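Local coordinates for protein imelysin (Bacteroides ovatus ATCC 8483, PDB 3OYV) that is an imelysin-like, probably outer-membrane protein, likely a metal-binding peptidase, implicated in bacterial iron uptake, at residues A[268-282]-A[344-358]. Numbering follows the deposited sequence.
Sequences FETACDAWITAREPW and FHTLEFLLYKNGEPR
Trp275 meets Phe344 and Glu348 of a nearly antiparallel helix with its polar edge and one face. With CG set opposite its own backbone N (chi1 -174°), the indole reaches among Phe344, Leu347, Glu348 and Leu351 as a knob into a hole. Trp275 NE1 donates to Phe344 O at 2.9 Å, a somewhat bent bond, 149° at the hydrogen; that oxygen also takes the helical N-H of Glu348 from the opposite face of its carbonyl plane. The aliphatic part of Glu348 covers one indole face, with CG 3.9 Å from the centroid of the six-membered ring of Trp275, and Arg279 CG, one turn on in the same helix as Trp275, covers the other. Phe344 and Tyr352 turn their edges toward the face of the Trp275 indole in offset edge-to-face pairs, Phe344 at the five-membered and Tyr352 at the six-membered ring. This packing belongs to the mostly helical imelysin fold, joining helix 265-283 to helix 343-351 and the short beta hairpin that follows. There Cys272 SG sits 3.6 Å above the centre of the Tyr352 ring and also touches Pro357 CB. Toward the far end, Arg279 CD lies over Phe344, while its guanidinium pairs with Asp303 and Glu283. By contrast, the hairpin margin is loose: exposed Glu269 merely brushes Pro357, CG to CG at 4.0 Å.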
ATOM      1  N   PHE A 268      -6.736   6.011  21.535  1.00 12.09           N
ATOM      2  CA  PHE A 268      -6.408   6.570  20.220  1.00 10.25           C
ATOM      3  C   PHE A 268      -4.983   6.184  19.833  1.00 10.34           C
ATOM      4  O   PHE A 268      -4.716   5.790  18.717  1.00 11.35           O
ATOM      5  CB  PHE A 268      -6.625   8.086  20.195  1.00 10.32           C
ATOM      6  CG  PHE A 268      -7.990   8.509  19.675  1.00 11.23           C
ATOM      7  CD1 PHE A 268      -8.308   8.415  18.336  1.00 11.54           C
ATOM      8  CD2 PHE A 268      -8.934   9.038  20.535  1.00 14.26           C
ATOM      9  CE1 PHE A 268      -9.546   8.807  17.862  1.00 12.38           C
ATOM     10  CE2 PHE A 268     -10.173   9.441  20.070  1.00 17.53           C
ATOM     11  CZ  PHE A 268     -10.482   9.322  18.721  1.00 14.06           C
ATOM     12  N   GLU A 269      -4.046   6.398  20.763  1.00 11.10           N
ATOM     13  CA  GLU A 269      -2.642   6.036  20.510  1.00 11.76           C
ATOM     14  C   GLU A 269      -2.492   4.560  20.127  1.00 11.94           C
ATOM     15  O   GLU A 269      -1.765   4.222  19.206  1.00 10.22           O
ATOM     16  CB  GLU A 269      -1.755   6.339  21.722  1.00 13.13           C
ATOM     17  CG  GLU A 269      -1.589   7.853  21.949  1.00 19.50           C
ATOM     18  CD  GLU A 269      -1.063   8.256  23.329  1.00 30.24           C
ATOM     19  OE1 GLU A 269      -0.692   7.373  24.129  1.00 31.11           O
ATOM     20  OE2 GLU A 269      -1.032   9.486  23.607  1.00 35.94           O
ATOM     21  N   THR A 270      -3.180   3.693  20.851  1.00 10.79           N
ATOM     22  CA  THR A 270      -3.148   2.267  20.578  1.00 10.07           C
ATOM     23  C   THR A 270      -3.695   1.925  19.185  1.00 10.88           C
ATOM     24  O   THR A 270      -3.127   1.097  18.482  1.00 10.74           O
ATOM     25  CB  THR A 270      -3.905   1.530  21.702  1.00 11.61           C
ATOM     26  OG1 THR A 270      -3.217   1.790  22.938  1.00 13.38           O
ATOM     27  CG2 THR A 270      -3.962   0.018  21.442  1.00 12.87           C
ATOM     28  N   ALA A 271      -4.806   2.551  18.795  1.00  9.35           N
ATOM     29  CA  ALA A 271      -5.374   2.343  17.475  1.00  9.44           C
ATOM     30  C   ALA A 271      -4.450   2.910  16.383  1.00  8.84           C
ATOM     31  O   ALA A 271      -4.263   2.256  15.357  1.00  9.00           O
ATOM     32  CB  ALA A 271      -6.775   2.922  17.365  1.00 11.58           C
ATOM     33  N   CYS A 272      -3.808   4.040  16.645  1.00  9.32           N
ATOM     34  CA  CYS A 272      -2.831   4.564  15.703  1.00  8.70           C
ATOM     35  C   CYS A 272      -1.651   3.604  15.549  1.00  9.61           C
ATOM     36  O   CYS A 272      -1.160   3.362  14.434  1.00 10.12           O
ATOM     37  CB  CYS A 272      -2.328   5.916  16.187  1.00  9.62           C
ATOM     38  SG  CYS A 272      -3.545   7.268  16.072  1.00 11.57           S
ATOM     39  N   ASP A 273      -1.152   3.068  16.669  1.00  9.01           N
ATOM     40  CA  ASP A 273      -0.093   2.058  16.569  1.00 10.85           C
ATOM     41  C   ASP A 273      -0.521   0.900  15.660  1.00  9.59           C
ATOM     42  O   ASP A 273       0.253   0.437  14.851  1.00  9.98           O
ATOM     43  CB  ASP A 273       0.251   1.455  17.956  1.00 11.69           C
ATOM     44  CG  ASP A 273       0.888   2.438  18.937  1.00 15.21           C
ATOM     45  OD1 ASP A 273       1.420   3.463  18.519  1.00 15.24           O
ATOM     46  OD2 ASP A 273       0.878   2.133  20.158  1.00 17.20           O
ATOM     47  N   ALA A 274      -1.752   0.435  15.852  1.00  8.85           N
ATOM     48  CA  ALA A 274      -2.270  -0.637  15.047  1.00  8.56           C
ATOM     49  C   ALA A 274      -2.403  -0.260  13.577  1.00  8.73           C
ATOM     50  O   ALA A 274      -2.205  -1.115  12.704  1.00  9.49           O
ATOM     51  CB  ALA A 274      -3.615  -1.153  15.615  1.00 10.20           C
ATOM     52  N   TRP A 275      -2.721   1.003  13.310  1.00  8.71           N
ATOM     53  CA  TRP A 275      -2.823   1.489  11.924  1.00  8.53           C
ATOM     54  C   TRP A 275      -1.451   1.425  11.245  1.00  8.57           C
ATOM     55  O   TRP A 275      -1.326   0.884  10.142  1.00  9.15           O
ATOM     56  CB  TRP A 275      -3.440   2.900  11.909  1.00  9.27           C
ATOM     57  CG  TRP A 275      -3.714   3.406  10.525  1.00  9.30           C
ATOM     58  CD1 TRP A 275      -4.840   3.190   9.795  1.00  9.26           C
ATOM     59  CD2 TRP A 275      -2.819   4.156   9.663  1.00  9.49           C
ATOM     60  NE1 TRP A 275      -4.732   3.797   8.558  1.00  9.38           N
ATOM     61  CE2 TRP A 275      -3.493   4.376   8.454  1.00  9.43           C
ATOM     62  CE3 TRP A 275      -1.554   4.734   9.840  1.00  9.71           C
ATOM     63  CZ2 TRP A 275      -2.937   5.119   7.412  1.00  9.68           C
ATOM     64  CZ3 TRP A 275      -0.998   5.423   8.786  1.00 10.36           C
ATOM     65  CH2 TRP A 275      -1.681   5.625   7.608  1.00  9.80           C
ATOM     66  N   ILE A 276      -0.415   1.953  11.899  1.00  9.45           N
ATOM     67  CA  ILE A 276       0.924   1.879  11.318  1.00  9.82           C
ATOM     68  C   ILE A 276       1.325   0.425  11.075  1.00  9.81           C
ATOM     69  O   ILE A 276       1.906   0.084  10.039  1.00 10.12           O
ATOM     70  CB  ILE A 276       1.935   2.544  12.216  1.00 11.10           C
ATOM     71  CG1 ILE A 276       1.658   4.055  12.282  1.00 11.53           C
ATOM     72  CG2 ILE A 276       3.367   2.270  11.730  1.00 13.76           C
ATOM     73  CD1 ILE A 276       2.038   4.879  11.025  1.00 13.91           C
ATOM     74  N   THR A 277       1.056  -0.418  12.055  1.00  9.89           N
ATOM     75  CA  THR A 277       1.437  -1.837  11.984  1.00  9.49           C
ATOM     76  C   THR A 277       0.781  -2.494  10.782  1.00  9.35           C
ATOM     77  O   THR A 277       1.434  -3.243  10.031  1.00 11.16           O
ATOM     78  CB  THR A 277       1.095  -2.545  13.305  1.00 10.01           C
ATOM     79  OG1 THR A 277       1.898  -1.954  14.330  1.00 13.11           O
ATOM     80  CG2 THR A 277       1.300  -4.062  13.222  1.00 11.61           C
ATOM     81  N   ALA A 278      -0.510  -2.241  10.591  1.00  9.11           N
ATOM     82  CA  ALA A 278      -1.261  -2.825   9.476  1.00  8.75           C
ATOM     83  C   ALA A 278      -0.826  -2.215   8.120  1.00 10.01           C
ATOM     84  O   ALA A 278      -0.814  -2.890   7.105  1.00  9.84           O
ATOM     85  CB  ALA A 278      -2.801  -2.685   9.690  1.00 10.91           C
ATOM     86  N   ARG A 279      -0.460  -0.944   8.135  1.00  9.45           N
ATOM     87  CA  ARG A 279      -0.013  -0.274   6.918  1.00  8.39           C
ATOM     88  C   ARG A 279       1.250  -0.875   6.341  1.00 10.06           C
ATOM     89  O   ARG A 279       1.439  -0.834   5.137  1.00 10.16           O
ATOM     90  CB  ARG A 279       0.184   1.210   7.169  1.00  8.47           C
ATOM     91  CG  ARG A 279      -1.127   2.005   7.196  1.00  9.51           C
ATOM     92  CD  ARG A 279      -1.807   2.043   5.842  1.00 10.08           C
ATOM     93  NE  ARG A 279      -0.998   2.713   4.837  1.00  8.81           N
ATOM     94  CZ  ARG A 279      -1.418   3.038   3.626  1.00 11.11           C
ATOM     95  NH1 ARG A 279      -2.620   2.685   3.213  1.00 11.14           N
ATOM     96  NH2 ARG A 279      -0.630   3.721   2.807  1.00 12.03           N
ATOM     97  N   GLU A 280       2.119  -1.417   7.189  1.00  9.43           N
ATOM     98  CA  GLU A 280       3.405  -1.884   6.681  0.60  8.42           C
ATOM     99  C   GLU A 280       3.293  -2.990   5.627  1.00  8.64           C
ATOM    100  O   GLU A 280       3.848  -2.818   4.540  1.00  9.68           O
ATOM    101  CB  GLU A 280       4.326  -2.294   7.812  0.60 10.30           C
ATOM    102  CG  GLU A 280       5.748  -2.527   7.303  0.60 15.31           C
ATOM    103  CD  GLU A 280       6.729  -2.788   8.409  0.60 23.94           C
ATOM    104  OE1 GLU A 280       6.288  -2.949   9.565  0.60 27.42           O
ATOM    105  OE2 GLU A 280       7.938  -2.828   8.107  0.60 30.60           O
ATOM    106  N   PRO A 281       2.567  -4.103   5.901  1.00  8.49           N
ATOM    107  CA  PRO A 281       2.450  -5.092   4.845  1.00  8.55           C
ATOM    108  C   PRO A 281       1.664  -4.554   3.644  1.00  8.69           C
ATOM    109  O   PRO A 281       1.975  -4.921   2.493  1.00  9.36           O
ATOM    110  CB  PRO A 281       1.746  -6.266   5.524  1.00 10.61           C
ATOM    111  CG  PRO A 281       1.062  -5.650   6.696  1.00  8.98           C
ATOM    112  CD  PRO A 281       1.973  -4.598   7.159  1.00  9.32           C
ATOM    113  N   TRP A 282       0.684  -3.679   3.869  1.00  9.04           N
ATOM    114  CA  TRP A 282      -0.021  -3.072   2.738  1.00  9.21           C
ATOM    115  C   TRP A 282       0.944  -2.301   1.830  1.00  9.35           C
ATOM    116  O   TRP A 282       1.030  -2.520   0.626  1.00  8.93           O
ATOM    117  CB  TRP A 282      -1.130  -2.109   3.189  1.00  9.37           C
ATOM    118  CG  TRP A 282      -1.713  -1.436   1.988  1.00  8.62           C
ATOM    119  CD1 TRP A 282      -1.460  -0.169   1.569  1.00 10.72           C
ATOM    120  CD2 TRP A 282      -2.574  -2.033   1.005  1.00  9.79           C
ATOM    121  NE1 TRP A 282      -2.113   0.065   0.389  1.00 11.07           N
ATOM    122  CE2 TRP A 282      -2.789  -1.063   0.003  1.00  9.35           C
ATOM    123  CE3 TRP A 282      -3.137  -3.292   0.840  1.00 11.96           C
ATOM    124  CZ2 TRP A 282      -3.596  -1.307  -1.103  1.00 12.71           C
ATOM    125  CZ3 TRP A 282      -3.957  -3.520  -0.250  1.00 13.83           C
ATOM    126  CH2 TRP A 282      -4.156  -2.545  -1.218  1.00 13.50           C
ATOM    127  N   PHE A 344      -7.923   2.569   4.269  1.00  8.61           N
ATOM    128  CA  PHE A 344      -6.907   2.948   5.229  1.00  9.10           C
ATOM    129  C   PHE A 344      -6.871   4.452   5.532  1.00  8.63           C
ATOM    130  O   PHE A 344      -6.636   4.856   6.661  1.00  9.59           O
ATOM    131  CB  PHE A 344      -5.532   2.519   4.750  1.00  8.84           C
ATOM    132  CG  PHE A 344      -5.185   1.069   5.010  1.00  9.33           C
ATOM    133  CD1 PHE A 344      -5.002   0.644   6.316  1.00  9.74           C
ATOM    134  CD2 PHE A 344      -4.977   0.168   3.961  1.00  9.79           C
ATOM    135  CE1 PHE A 344      -4.611  -0.626   6.572  1.00 10.04           C
ATOM    136  CE2 PHE A 344      -4.577  -1.135   4.222  1.00 11.74           C
ATOM    137  CZ  PHE A 344      -4.428  -1.543   5.546  1.00 10.85           C
ATOM    138  N   HIS A 345      -7.026   5.289   4.496  1.00  8.92           N
ATOM    139  CA  HIS A 345      -6.880   6.701   4.715  1.00  8.71           C
ATOM    140  C   HIS A 345      -8.088   7.346   5.408  1.00 10.35           C
ATOM    141  O   HIS A 345      -7.950   8.359   6.058  1.00 11.21           O
ATOM    142  CB  HIS A 345      -6.486   7.413   3.441  1.00 10.16           C
ATOM    143  CG  HIS A 345      -5.152   6.972   2.945  1.00 10.55           C
ATOM    144  ND1 HIS A 345      -3.988   7.174   3.665  1.00 11.35           N
ATOM    145  CD2 HIS A 345      -4.798   6.334   1.813  1.00 10.79           C
ATOM    146  CE1 HIS A 345      -2.972   6.667   2.984  1.00 11.83           C
ATOM    147  NE2 HIS A 345      -3.444   6.131   1.869  1.00 11.59           N
ATOM    148  N   THR A 346      -9.256   6.748   5.272  1.00 10.05           N
ATOM    149  CA  THR A 346     -10.416   7.186   6.061  1.00 10.16           C
ATOM    150  C   THR A 346     -10.205   6.854   7.526  1.00  9.90           C
ATOM    151  O   THR A 346     -10.445   7.686   8.387  1.00 10.41           O
ATOM    152  CB  THR A 346     -11.746   6.607   5.524  1.00 10.23           C
ATOM    153  OG1 THR A 346     -11.967   7.132   4.219  1.00 11.38           O
ATOM    154  CG2 THR A 346     -12.887   7.049   6.429  1.00 10.09           C
ATOM    155  N   LEU A 347      -9.727   5.645   7.819  1.00  9.87           N
ATOM    156  CA  LEU A 347      -9.394   5.349   9.211  1.00  9.39           C
ATOM    157  C   LEU A 347      -8.302   6.253   9.723  1.00  9.55           C
ATOM    158  O   LEU A 347      -8.360   6.697  10.853  1.00 10.16           O
ATOM    159  CB  LEU A 347      -9.031   3.897   9.342  1.00 10.73           C
ATOM    160  CG  LEU A 347      -9.050   3.319  10.732  1.00 13.04           C
ATOM    161  CD1 LEU A 347     -10.302   3.689  11.532  1.00 17.13           C
ATOM    162  CD2 LEU A 347      -8.901   1.763  10.586  1.00 13.73           C
ATOM    163  N   GLU A 348      -7.320   6.520   8.868  1.00  8.78           N
ATOM    164  CA  GLU A 348      -6.264   7.456   9.238  1.00  9.55           C
ATOM    165  C   GLU A 348      -6.833   8.830   9.654  1.00  9.32           C
ATOM    166  O   GLU A 348      -6.435   9.411  10.672  1.00 10.16           O
ATOM    167  CB  GLU A 348      -5.279   7.610   8.054  1.00  9.28           C
ATOM    168  CG  GLU A 348      -3.980   8.338   8.369  1.00  9.40           C
ATOM    169  CD  GLU A 348      -3.245   8.771   7.099  1.00 10.54           C
ATOM    170  OE1 GLU A 348      -3.798   8.620   6.000  1.00 11.26           O
ATOM    171  OE2 GLU A 348      -2.135   9.316   7.247  1.00 11.30           O
ATOM    172  N   PHE A 349      -7.761   9.334   8.836  1.00 10.40           N
ATOM    173  CA  PHE A 349      -8.426  10.628   9.129  1.00 10.98           C
ATOM    174  C   PHE A 349      -9.098  10.615  10.504  1.00 10.39           C
ATOM    175  O   PHE A 349      -9.070  11.598  11.230  1.00 12.14           O
ATOM    176  CB  PHE A 349      -9.464  10.864   8.030  1.00 11.72           C
ATOM    177  CG  PHE A 349     -10.287  12.128   8.173  1.00 13.20           C
ATOM    178  CD1 PHE A 349     -11.388  12.177   8.993  1.00 13.20           C
ATOM    179  CD2 PHE A 349     -10.037  13.217   7.368  1.00 17.57           C
ATOM    180  CE1 PHE A 349     -12.133  13.336   9.085  1.00 12.11           C
ATOM    181  CE2 PHE A 349     -10.813  14.362   7.447  1.00 19.38           C
ATOM    182  CZ  PHE A 349     -11.836  14.418   8.317  1.00 16.29           C
ATOM    183  N   LEU A 350      -9.713   9.486  10.818  1.00  9.98           N
ATOM    184  CA  LEU A 350     -10.468   9.285  12.059  1.00  9.68           C
ATOM    185  C   LEU A 350      -9.596   9.093  13.285  1.00  9.79           C
ATOM    186  O   LEU A 350     -10.069   9.287  14.408  1.00 11.78           O
ATOM    187  CB  LEU A 350     -11.448   8.113  11.873  1.00 10.26           C
ATOM    188  CG  LEU A 350     -12.589   8.310  10.849  1.00 11.09           C
ATOM    189  CD1 LEU A 350     -13.309   6.970  10.563  1.00 12.09           C
ATOM    190  CD2 LEU A 350     -13.568   9.433  11.280  1.00 13.22           C
ATOM    191  N   LEU A 351      -8.317   8.745  13.073  1.00  9.14           N
ATOM    192  CA  LEU A 351      -7.392   8.447  14.150  1.00  9.55           C
ATOM    193  C   LEU A 351      -6.344   9.527  14.431  1.00  9.71           C
ATOM    194  O   LEU A 351      -5.821   9.593  15.539  1.00 10.34           O
ATOM    195  CB  LEU A 351      -6.674   7.112  13.896  1.00  9.65           C
ATOM    196  CG  LEU A 351      -7.535   5.865  13.974  1.00  9.01           C
ATOM    197  CD1 LEU A 351      -6.699   4.641  13.577  1.00 10.78           C
ATOM    198  CD2 LEU A 351      -8.137   5.706  15.390  1.00 10.23           C
ATOM    199  N   TYR A 352      -5.996  10.306  13.403  1.00 10.31           N
ATOM    200  CA  TYR A 352      -4.904  11.255  13.451  1.00 10.57           C
ATOM    201  C   TYR A 352      -5.334  12.670  13.097  1.00 10.09           C
ATOM    202  O   TYR A 352      -6.274  12.856  12.309  1.00 12.77           O
ATOM    203  CB  TYR A 352      -3.852  10.871  12.431  1.00 11.09           C
ATOM    204  CG  TYR A 352      -3.038   9.639  12.713  1.00 11.43           C
ATOM    205  CD1 TYR A 352      -1.857   9.711  13.417  1.00 11.29           C
ATOM    206  CD2 TYR A 352      -3.419   8.400  12.182  1.00 11.30           C
ATOM    207  CE1 TYR A 352      -1.070   8.577  13.597  1.00 11.06           C
ATOM    208  CE2 TYR A 352      -2.660   7.271  12.386  1.00 10.34           C
ATOM    209  CZ  TYR A 352      -1.474   7.368  13.071  1.00  9.83           C
ATOM    210  OH  TYR A 352      -0.723   6.227  13.214  1.00 13.73           O
ATOM    211  N   LYS A 353      -4.600  13.631  13.640  1.00 11.38           N
ATOM    212  CA  LYS A 353      -4.711  14.984  13.159  1.00 14.69           C
ATOM    213  C   LYS A 353      -3.335  15.633  13.195  1.00 13.59           C
ATOM    214  O   LYS A 353      -2.672  15.654  14.233  1.00 14.13           O
ATOM    215  CB  LYS A 353      -5.720  15.728  14.011  1.00 16.64           C
ATOM    216  CG  LYS A 353      -5.954  17.151  13.498  1.00 19.10           C
ATOM    217  CD  LYS A 353      -7.021  17.866  14.253  1.00 23.38           C
ATOM    218  CE  LYS A 353      -7.369  19.178  13.594  1.00 27.47           C
ATOM    219  NZ  LYS A 353      -8.291  19.970  14.460  1.00 27.37           N
ATOM    220  N   ASN A 354      -2.902  16.155  12.049  1.00 14.09           N
ATOM    221  CA  ASN A 354      -1.662  16.975  11.983  1.00 16.49           C
ATOM    222  C   ASN A 354      -0.433  16.237  12.533  1.00 16.25           C
ATOM    223  O   ASN A 354       0.413  16.784  13.259  1.00 19.25           O
ATOM    224  CB  ASN A 354      -1.842  18.348  12.694  1.00 18.34           C
ATOM    225  CG  ASN A 354      -2.960  19.207  12.087  1.00 21.48           C
ATOM    226  OD1 ASN A 354      -3.313  19.083  10.901  1.00 26.92           O
ATOM    227  ND2 ASN A 354      -3.546  20.076  12.922  1.00 26.05           N
ATOM    228  N   GLY A 355      -0.352  14.961  12.181  1.00 14.70           N
ATOM    229  CA  GLY A 355       0.787  14.117  12.478  1.00 16.52           C
ATOM    230  C   GLY A 355       0.787  13.413  13.821  1.00 16.84           C
ATOM    231  O   GLY A 355       1.736  12.703  14.140  1.00 19.19           O
ATOM    232  N   GLU A 356      -0.261  13.592  14.627  1.00 14.49           N
ATOM    233  CA  GLU A 356      -0.314  13.002  15.975  1.00 14.80           C
ATOM    234  C   GLU A 356      -1.646  12.287  16.166  1.00 13.43           C
ATOM    235  O   GLU A 356      -2.625  12.629  15.503  1.00 14.33           O
ATOM    236  CB  GLU A 356      -0.153  14.079  17.064  1.00 17.06           C
ATOM    237  CG  GLU A 356       1.204  14.811  17.068  1.00 26.52           C
ATOM    238  CD  GLU A 356       2.405  13.925  17.483  1.00 38.03           C
ATOM    239  OE1 GLU A 356       2.241  12.719  17.816  1.00 37.26           O
ATOM    240  OE2 GLU A 356       3.548  14.452  17.471  1.00 46.09           O
ATOM    241  N   PRO A 357      -1.689  11.304  17.080  1.00 13.86           N
ATOM    242  CA  PRO A 357      -2.971  10.709  17.412  1.00 12.97           C
ATOM    243  C   PRO A 357      -3.949  11.771  17.879  1.00 13.14           C
ATOM    244  O   PRO A 357      -3.557  12.721  18.588  1.00 14.31           O
ATOM    245  CB  PRO A 357      -2.631   9.752  18.567  1.00 13.18           C
ATOM    246  CG  PRO A 357      -1.229   9.330  18.282  1.00 15.78           C
ATOM    247  CD  PRO A 357      -0.579  10.600  17.741  1.00 14.26           C
ATOM    248  N   ARG A 358      -5.221  11.602  17.520  1.00 11.83           N
ATOM    249  CA  ARG A 358      -6.248  12.479  18.056  1.00 12.04           C
ATOM    250  C   ARG A 358      -6.392  12.302  19.561  1.00 13.01           C
ATOM    251  O   ARG A 358      -6.068  11.248  20.123  1.00 13.61           O
ATOM    252  CB  ARG A 358      -7.568  12.224  17.384  1.00 12.16           C
ATOM    253  CG  ARG A 358      -7.570  12.704  15.967  1.00 11.50           C
ATOM    254  CD  ARG A 358      -8.882  12.366  15.317  1.00 13.94           C
ATOM    255  NE  ARG A 358      -9.060  12.794  13.922  1.00 12.28           N
ATOM    256  CZ  ARG A 358      -9.525  13.982  13.532  1.00 12.19           C
ATOM    257  NH1 ARG A 358      -9.686  14.994  14.394  1.00 14.40           N
ATOM    258  NH2 ARG A 358      -9.786  14.181  12.253  1.00 13.49           N
TER